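Local coordinates for type I modular polyketide synthase (Streptomyces albus subsp. albus, PDB 6IYT), which probably transfers an acyl extender unit, apparently ethylmalonyl, from coenzyme A to the synthase's acyl carrier protein during salinomycin assembly, at residues R268-D272 with A273-S277; R423-G427 with P428-L432. All coordinates share one frame; numbering follows the deposited sequence.

Contact 1: R268-D272 with A273-S277; sequences RFNGD and AEVLS
A273 and N270 meet where the chain turns back between a short 3-10 segment and a strand: N270 CA packs 3.3 Å from A273 O in a CA-H...O contact. A water donates to that carbonyl and to F269 O, and accepts from D272 N, tying three backbone groups of the turn. E274 turns its side chain away from residues 268-272, and its carboxylate accepts from A322 N. V275 N donates to N270 OD1 at 2.8 Å, coming from above the carbonyl plane, whereas L276 N reaches the same oxygen at 3.0 Å, in that plane and on a lone pair, in a nearly straight bond (169°). N270 ND2 returns a bond to L276 O at 2.7 Å. Asparagine suits this place because its amide can accept and donate at once; CG anti to the carbonyl carbon (chi1 -66°) carries that amide to the backbone of V275 and L276. L276 CD1 lies over one face of the F269 ring, 4.0 Å from its centroid, a CH-pi contact. F269, V275 and L276 all pack on A295 of helix 293-305. Backbone bonds from V275 to Q292 and from S277 to A290 set the start of strand 276-283 beside strand 286-291, while the turn itself connects helix 259-266 to strand 276-283.

Contact 2: R423-G427 with P428-L432; sequences RQEGG and PRRVL
G427 O accepts from V431 N at 3.1 Å, a nearly straight bond (171°) that forms the first turn of helix 428-439, with G427 as N-cap. L432 N to P428 O, 2.9 Å, is the next bond along the helix. A water accepts from both G427 N and R430 N, each at 3.0 Å, and so bridges the approaching loop to an amide of the first turn. Proline fits the first helical position: its ring nitrogen has no hydrogen to offer, none is needed there, and its phi is already helical. Its ring packs on E138 and S142 of helix 137-142.

The side-chain link is a salt bridge between E425 and R430. R430 leaves the backbone with CG anti to N (chi1 -178°), then bends at chi2 and chi3, bringing CG to 3.2 Å from E425 O and CD alongside E425 CB. R422 binds E425 OE2, and S434 and E437 hold R430 NH2, so both groups have further partners. Glutamate is long enough to span from the loop to the helix, and the carboxylate and guanidinium planes stand 36° apart. R430 NH1 reaches the syn side of E425 OE1 at 3.2 Å, with that oxygen lying almost in the guanidinium plane.

How the contacts relate
Followed from the N terminus, the chain first makes contact 1, closing the turn between helix 259-266 and strand 276-283, which belongs to the mixed five-stranded sheet. Much later, after strand 416-418 at an edge of the parallel four-stranded sheet, contact 2 closes the loop that starts helix 428-439. The two are in series, neither nested nor crossed. They lie on opposite sides of the chain's centre. The centres of contact 1 and contact 2 are about 42 Å apart. The nearest atoms of contact 1 and contact 2 are about 23 Å apart, so they do not touch. Contact 1 is peripheral and belongs to the mixed-sheet part; contact 2 lies nearer the middle, follows the parallel sheet's edge strand and packs against helix 137-142.

Contact 1: R268-D272 with A273-S277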
ATOM      1  N   ARG A 268      -8.807  18.276  27.910  1.00  7.87           N
ATOM      2  CA  ARG A 268      -8.292  18.409  29.243  1.00  8.85           C
ATOM      3  C   ARG A 268      -6.791  18.489  29.297  1.00  8.62           C
ATOM      4  O   ARG A 268      -6.239  18.898  30.300  1.00  9.01           O
ATOM      5  CB  ARG A 268      -8.796  17.299  30.144  1.00  9.94           C
ATOM      6  CG  ARG A 268      -8.244  15.906  29.842  1.00 12.66           C
ATOM      7  CD  ARG A 268      -8.755  14.923  30.881  1.00 13.33           C
ATOM      8  NE  ARG A 268      -8.350  13.555  30.582  1.00 15.44           N
ATOM      9  CZ  ARG A 268      -7.238  13.000  31.019  1.00 15.56           C
ATOM     10  NH1 ARG A 268      -6.376  13.717  31.728  1.00 17.32           N
ATOM     11  NH2 ARG A 268      -6.962  11.743  30.699  1.00 16.98           N
ATOM     12  N   PHE A 269      -6.116  18.155  28.172  1.00  7.99           N
ATOM     13  CA  PHE A 269      -4.662  18.197  28.124  1.00  8.00           C
ATOM     14  C   PHE A 269      -4.151  19.548  27.655  1.00  7.11           C
ATOM     15  O   PHE A 269      -2.980  19.817  27.762  1.00  8.45           O
ATOM     16  CB  PHE A 269      -4.098  17.083  27.170  1.00  8.92           C
ATOM     17  CG  PHE A 269      -4.323  15.681  27.664  1.00  9.48           C
ATOM     18  CD1 PHE A 269      -3.380  15.051  28.450  1.00 11.55           C
ATOM     19  CD2 PHE A 269      -5.420  14.947  27.237  1.00 10.67           C
ATOM     20  CE1 PHE A 269      -3.528  13.722  28.806  1.00 11.99           C
ATOM     21  CE2 PHE A 269      -5.620  13.639  27.664  1.00 10.20           C
ATOM     22  CZ  PHE A 269      -4.677  13.036  28.475  1.00 12.08           C
ATOM     23  N   ASN A 270      -5.036  20.373  27.093  1.00  7.10           N
ATOM     24  CA  ASN A 270      -4.627  21.485  26.251  1.00  7.51           C
ATOM     25  C   ASN A 270      -5.014  22.840  26.844  1.00  8.96           C
ATOM     26  O   ASN A 270      -5.318  23.778  26.107  1.00  7.86           O
ATOM     27  CB  ASN A 270      -5.256  21.339  24.866  1.00  7.44           C
ATOM     28  CG  ASN A 270      -4.719  20.127  24.119  1.00  7.22           C
ATOM     29  OD1 ASN A 270      -3.593  19.726  24.346  1.00  7.78           O
ATOM     30  ND2 ASN A 270      -5.498  19.612  23.133  1.00  8.00           N
ATOM     31  N   GLY A 271      -5.151  22.879  28.159  1.00 10.24           N
ATOM     32  CA  GLY A 271      -5.603  24.100  28.853  1.00 12.41           C
ATOM     33  C   GLY A 271      -4.630  25.252  28.720  1.00 16.65           C
ATOM     34  O   GLY A 271      -5.045  26.424  28.651  1.00 18.89           O
ATOM     35  N   ASP A 272      -3.330  24.928  28.673  1.00 16.95           N
ATOM     36  CA  ASP A 272      -2.273  25.925  28.748  1.00 21.57           C
ATOM     37  C   ASP A 272      -1.553  26.111  27.398  1.00 26.25           C
ATOM     38  O   ASP A 272      -1.064  27.192  27.086  1.00 27.14           O
ATOM     39  CB  ASP A 272      -1.257  25.506  29.812  1.00 25.43           C
ATOM     40  CG  ASP A 272      -0.308  26.618  30.172  1.00 39.79           C
ATOM     41  OD1 ASP A 272      -0.664  27.804  29.952  1.00 44.31           O
ATOM     42  OD2 ASP A 272       0.798  26.316  30.678  1.00 50.24           O
ATOM     43  N   ALA A 273      -1.330  25.013  26.708  1.00 21.62           N
ATOM     44  CA  ALA A 273      -0.647  25.031  25.421  1.00 21.49           C
ATOM     45  C   ALA A 273      -1.098  23.799  24.682  1.00 17.76           C
ATOM     46  O   ALA A 273      -1.790  22.955  25.259  1.00 16.29           O
ATOM     47  CB  ALA A 273       0.864  25.014  25.623  1.00 24.40           C
ATOM     48  N   GLU A 274      -0.869  23.752  23.374  1.00 16.74           N
ATOM     49  CA  GLU A 274      -1.216  22.551  22.615  1.00 15.82           C
ATOM     50  C   GLU A 274      -0.342  21.385  23.071  1.00 14.32           C
ATOM     51  O   GLU A 274       0.881  21.429  22.924  1.00 18.46           O
ATOM     52  CB  GLU A 274      -1.033  22.782  21.130  1.00 17.19           C
ATOM     53  CG  GLU A 274      -1.450  21.588  20.268  1.00 18.98           C
ATOM     54  CD  GLU A 274      -1.156  21.807  18.801  1.00 22.34           C
ATOM     55  OE1 GLU A 274      -0.224  21.161  18.273  1.00 15.33           O
ATOM     56  OE2 GLU A 274      -1.903  22.571  18.169  1.00 24.93           O
ATOM     57  N   VAL A 275      -0.961  20.337  23.604  1.00 10.43           N
ATOM     58  CA  VAL A 275      -0.205  19.165  24.061  1.00  8.97           C
ATOM     59  C   VAL A 275      -0.541  17.967  23.154  1.00  8.78           C
ATOM     60  O   VAL A 275       0.354  17.204  22.751  1.00 10.82           O
ATOM     61  CB  VAL A 275      -0.500  18.852  25.531  1.00  9.48           C
ATOM     62  CG1 VAL A 275       0.087  17.508  25.936  1.00 10.22           C
ATOM     63  CG2 VAL A 275       0.047  19.972  26.423  1.00  9.94           C
ATOM     64  N   LEU A 276      -1.820  17.847  22.815  1.00  7.67           N
ATOM     65  CA  LEU A 276      -2.311  16.849  21.900  1.00  7.79           C
ATOM     66  C   LEU A 276      -3.211  17.518  20.867  1.00  9.57           C
ATOM     67  O   LEU A 276      -3.948  18.487  21.172  1.00  9.39           O
ATOM     68  CB  LEU A 276      -3.147  15.788  22.647  1.00  7.80           C
ATOM     69  CG  LEU A 276      -2.454  14.959  23.715  1.00  8.15           C
ATOM     70  CD1 LEU A 276      -3.437  13.950  24.243  1.00  9.24           C
ATOM     71  CD2 LEU A 276      -1.226  14.254  23.144  1.00  9.12           C
ATOM     72  N   SER A 277      -3.230  16.971  19.670  1.00  8.94           N
ATOM     73  CA  SER A 277      -4.058  17.519  18.612  1.00  8.69           C
ATOM     74  C   SER A 277      -4.331  16.507  17.555  1.00  8.37           C
ATOM     75  O   SER A 277      -3.609  15.547  17.405  1.00  7.32           O
ATOM     76  CB  SER A 277      -3.416  18.769  17.988  1.00 11.04           C
ATOM     77  OG  SER A 277      -2.176  18.483  17.467  1.00 17.34           O
TER
HETATM   78  O   HOH W   1      -1.848  22.328  28.395  1.00 16.30           O

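Contact 2: R423-G427 with P428-L432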
ATOM      1  N   ARG A 423       1.450  -8.014   7.197  1.00  6.65           N
ATOM      2  CA  ARG A 423       2.435  -8.427   8.189  1.00  7.76           C
ATOM      3  C   ARG A 423       2.670  -9.969   8.140  1.00  7.65           C
ATOM      4  O   ARG A 423       1.729 -10.728   8.206  1.00  7.68           O
ATOM      5  CB  ARG A 423       1.959  -8.017   9.612  1.00  9.67           C
ATOM      6  CG  ARG A 423       2.869  -8.547  10.693  1.00 13.19           C
ATOM      7  CD  ARG A 423       2.511  -7.968  12.053  1.00 14.23           C
ATOM      8  NE  ARG A 423       3.381  -8.527  13.096  1.00 17.70           N
ATOM      9  CZ  ARG A 423       3.466  -8.050  14.328  1.00 16.86           C
ATOM     10  NH1 ARG A 423       2.774  -6.974  14.669  1.00 18.47           N
ATOM     11  NH2 ARG A 423       4.239  -8.672  15.229  1.00 17.97           N
ATOM     12  N   GLN A 424       3.944 -10.370   7.995  1.00  7.96           N
ATOM     13  CA  GLN A 424       4.389 -11.767   7.892  1.00  9.03           C
ATOM     14  C   GLN A 424       3.871 -12.504   6.655  1.00  8.87           C
ATOM     15  O   GLN A 424       3.931 -13.729   6.585  1.00  8.70           O
ATOM     16  CB  GLN A 424       4.044 -12.533   9.157  1.00 10.24           C
ATOM     17  CG  GLN A 424       4.943 -12.179  10.334  1.00 15.06           C
ATOM     18  CD  GLN A 424       6.431 -12.259   9.983  1.00 19.02           C
ATOM     19  OE1 GLN A 424       6.888 -13.237   9.417  1.00 28.77           O
ATOM     20  NE2 GLN A 424       7.169 -11.197  10.279  1.00 27.08           N
ATOM     21  N   GLU A 425       3.382 -11.753   5.684  1.00  6.09           N
ATOM     22  CA  GLU A 425       3.029 -12.306   4.403  1.00  6.56           C
ATOM     23  C   GLU A 425       3.701 -11.508   3.309  1.00  6.10           C
ATOM     24  O   GLU A 425       3.186 -10.464   2.878  1.00  5.43           O
ATOM     25  CB  GLU A 425       1.502 -12.250   4.212  1.00  8.12           C
ATOM     26  CG  GLU A 425       0.734 -12.952   5.321  1.00 10.65           C
ATOM     27  CD  GLU A 425      -0.736 -12.586   5.345  1.00 12.46           C
ATOM     28  OE1 GLU A 425      -1.390 -12.696   4.294  1.00 14.15           O
ATOM     29  OE2 GLU A 425      -1.253 -12.295   6.441  1.00 15.82           O
ATOM     30  N   GLY A 426       4.806 -12.028   2.808  1.00  6.20           N
ATOM     31  CA  GLY A 426       5.739 -11.223   2.081  1.00  6.33           C
ATOM     32  C   GLY A 426       6.163 -11.752   0.751  1.00  6.49           C
ATOM     33  O   GLY A 426       7.086 -11.209   0.145  1.00  8.11           O
ATOM     34  N   GLY A 427       5.591 -12.880   0.309  1.00  6.08           N
ATOM     35  CA  GLY A 427       6.114 -13.544  -0.864  1.00  5.92           C
ATOM     36  C   GLY A 427       5.085 -13.783  -1.962  1.00  5.98           C
ATOM     37  O   GLY A 427       4.059 -13.111  -2.042  1.00  5.91           O
ATOM     38  N   PRO A 428       5.351 -14.762  -2.814  1.00  6.53           N
ATOM     39  CA  PRO A 428       4.498 -14.865  -3.968  1.00  6.52           C
ATOM     40  C   PRO A 428       3.066 -15.194  -3.621  1.00  6.74           C
ATOM     41  O   PRO A 428       2.151 -14.685  -4.271  1.00  6.74           O
ATOM     42  CB  PRO A 428       5.144 -15.983  -4.769  1.00  7.36           C
ATOM     43  CG  PRO A 428       6.571 -15.849  -4.447  1.00  7.00           C
ATOM     44  CD  PRO A 428       6.636 -15.445  -3.015  1.00  7.48           C
ATOM     45  N   ARG A 429       2.835 -16.003  -2.589  1.00  6.01           N
ATOM     46  CA  ARG A 429       1.447 -16.271  -2.231  1.00  6.14           C
ATOM     47  C   ARG A 429       0.698 -14.963  -1.912  1.00  5.47           C
ATOM     48  O   ARG A 429      -0.421 -14.745  -2.390  1.00  4.90           O
ATOM     49  CB  ARG A 429       1.309 -17.250  -1.089  1.00  7.17           C
ATOM     50  CG  ARG A 429      -0.150 -17.341  -0.611  1.00  8.33           C
ATOM     51  CD  ARG A 429      -0.337 -18.350   0.491  1.00  9.21           C
ATOM     52  NE  ARG A 429      -0.304 -19.694  -0.025  1.00  9.57           N
ATOM     53  CZ  ARG A 429      -1.360 -20.296  -0.571  1.00 10.85           C
ATOM     54  NH1 ARG A 429      -1.262 -21.536  -0.964  1.00 13.48           N
ATOM     55  NH2 ARG A 429      -2.548 -19.673  -0.624  1.00 10.11           N
ATOM     56  N   ARG A 430       1.296 -14.109  -1.100  1.00  4.94           N
ATOM     57  CA  ARG A 430       0.661 -12.833  -0.769  1.00  4.73           C
ATOM     58  C   ARG A 430       0.395 -11.956  -1.992  1.00  4.48           C
ATOM     59  O   ARG A 430      -0.693 -11.395  -2.132  1.00  4.36           O
ATOM     60  CB  ARG A 430       1.494 -12.051   0.265  1.00  5.02           C
ATOM     61  CG  ARG A 430       0.862 -10.746   0.688  1.00  5.55           C
ATOM     62  CD  ARG A 430      -0.452 -10.941   1.381  1.00  6.34           C
ATOM     63  NE  ARG A 430      -1.608 -10.692   0.511  1.00  6.53           N
ATOM     64  CZ  ARG A 430      -2.876 -10.775   0.898  1.00  8.61           C
ATOM     65  NH1 ARG A 430      -3.190 -11.309   2.078  1.00  7.86           N
ATOM     66  NH2 ARG A 430      -3.848 -10.433   0.061  1.00  7.08           N
ATOM     67  N   VAL A 431       1.364 -11.835  -2.879  1.00  4.59           N
ATOM     68  CA  VAL A 431       1.173 -11.054  -4.115  1.00  4.76           C
ATOM     69  C   VAL A 431       0.014 -11.640  -4.915  1.00  4.62           C
ATOM     70  O   VAL A 431      -0.866 -10.910  -5.384  1.00  3.94           O
ATOM     71  CB  VAL A 431       2.445 -11.009  -4.959  1.00  5.62           C
ATOM     72  CG1 VAL A 431       2.192 -10.329  -6.293  1.00  6.06           C
ATOM     73  CG2 VAL A 431       3.549 -10.273  -4.183  1.00  7.05           C
ATOM     74  N   LEU A 432       0.100 -12.925  -5.217  1.00  4.45           N
ATOM     75  CA  LEU A 432      -0.957 -13.568  -6.003  1.00  5.20           C
ATOM     76  C   LEU A 432      -2.318 -13.451  -5.341  1.00  4.54           C
ATOM     77  O   LEU A 432      -3.352 -13.361  -6.043  1.00  3.68           O
ATOM     78  CB  LEU A 432      -0.621 -15.039  -6.244  1.00  6.37           C
ATOM     79  CG  LEU A 432       0.573 -15.331  -7.168  1.00  7.39           C
ATOM     80  CD1 LEU A 432       0.810 -16.833  -7.244  1.00  8.89           C
ATOM     81  CD2 LEU A 432       0.367 -14.756  -8.552  1.00  8.21           C
TER
HETATM   82  O   HOH W   2       3.526 -14.947   0.777  1.00  6.74           O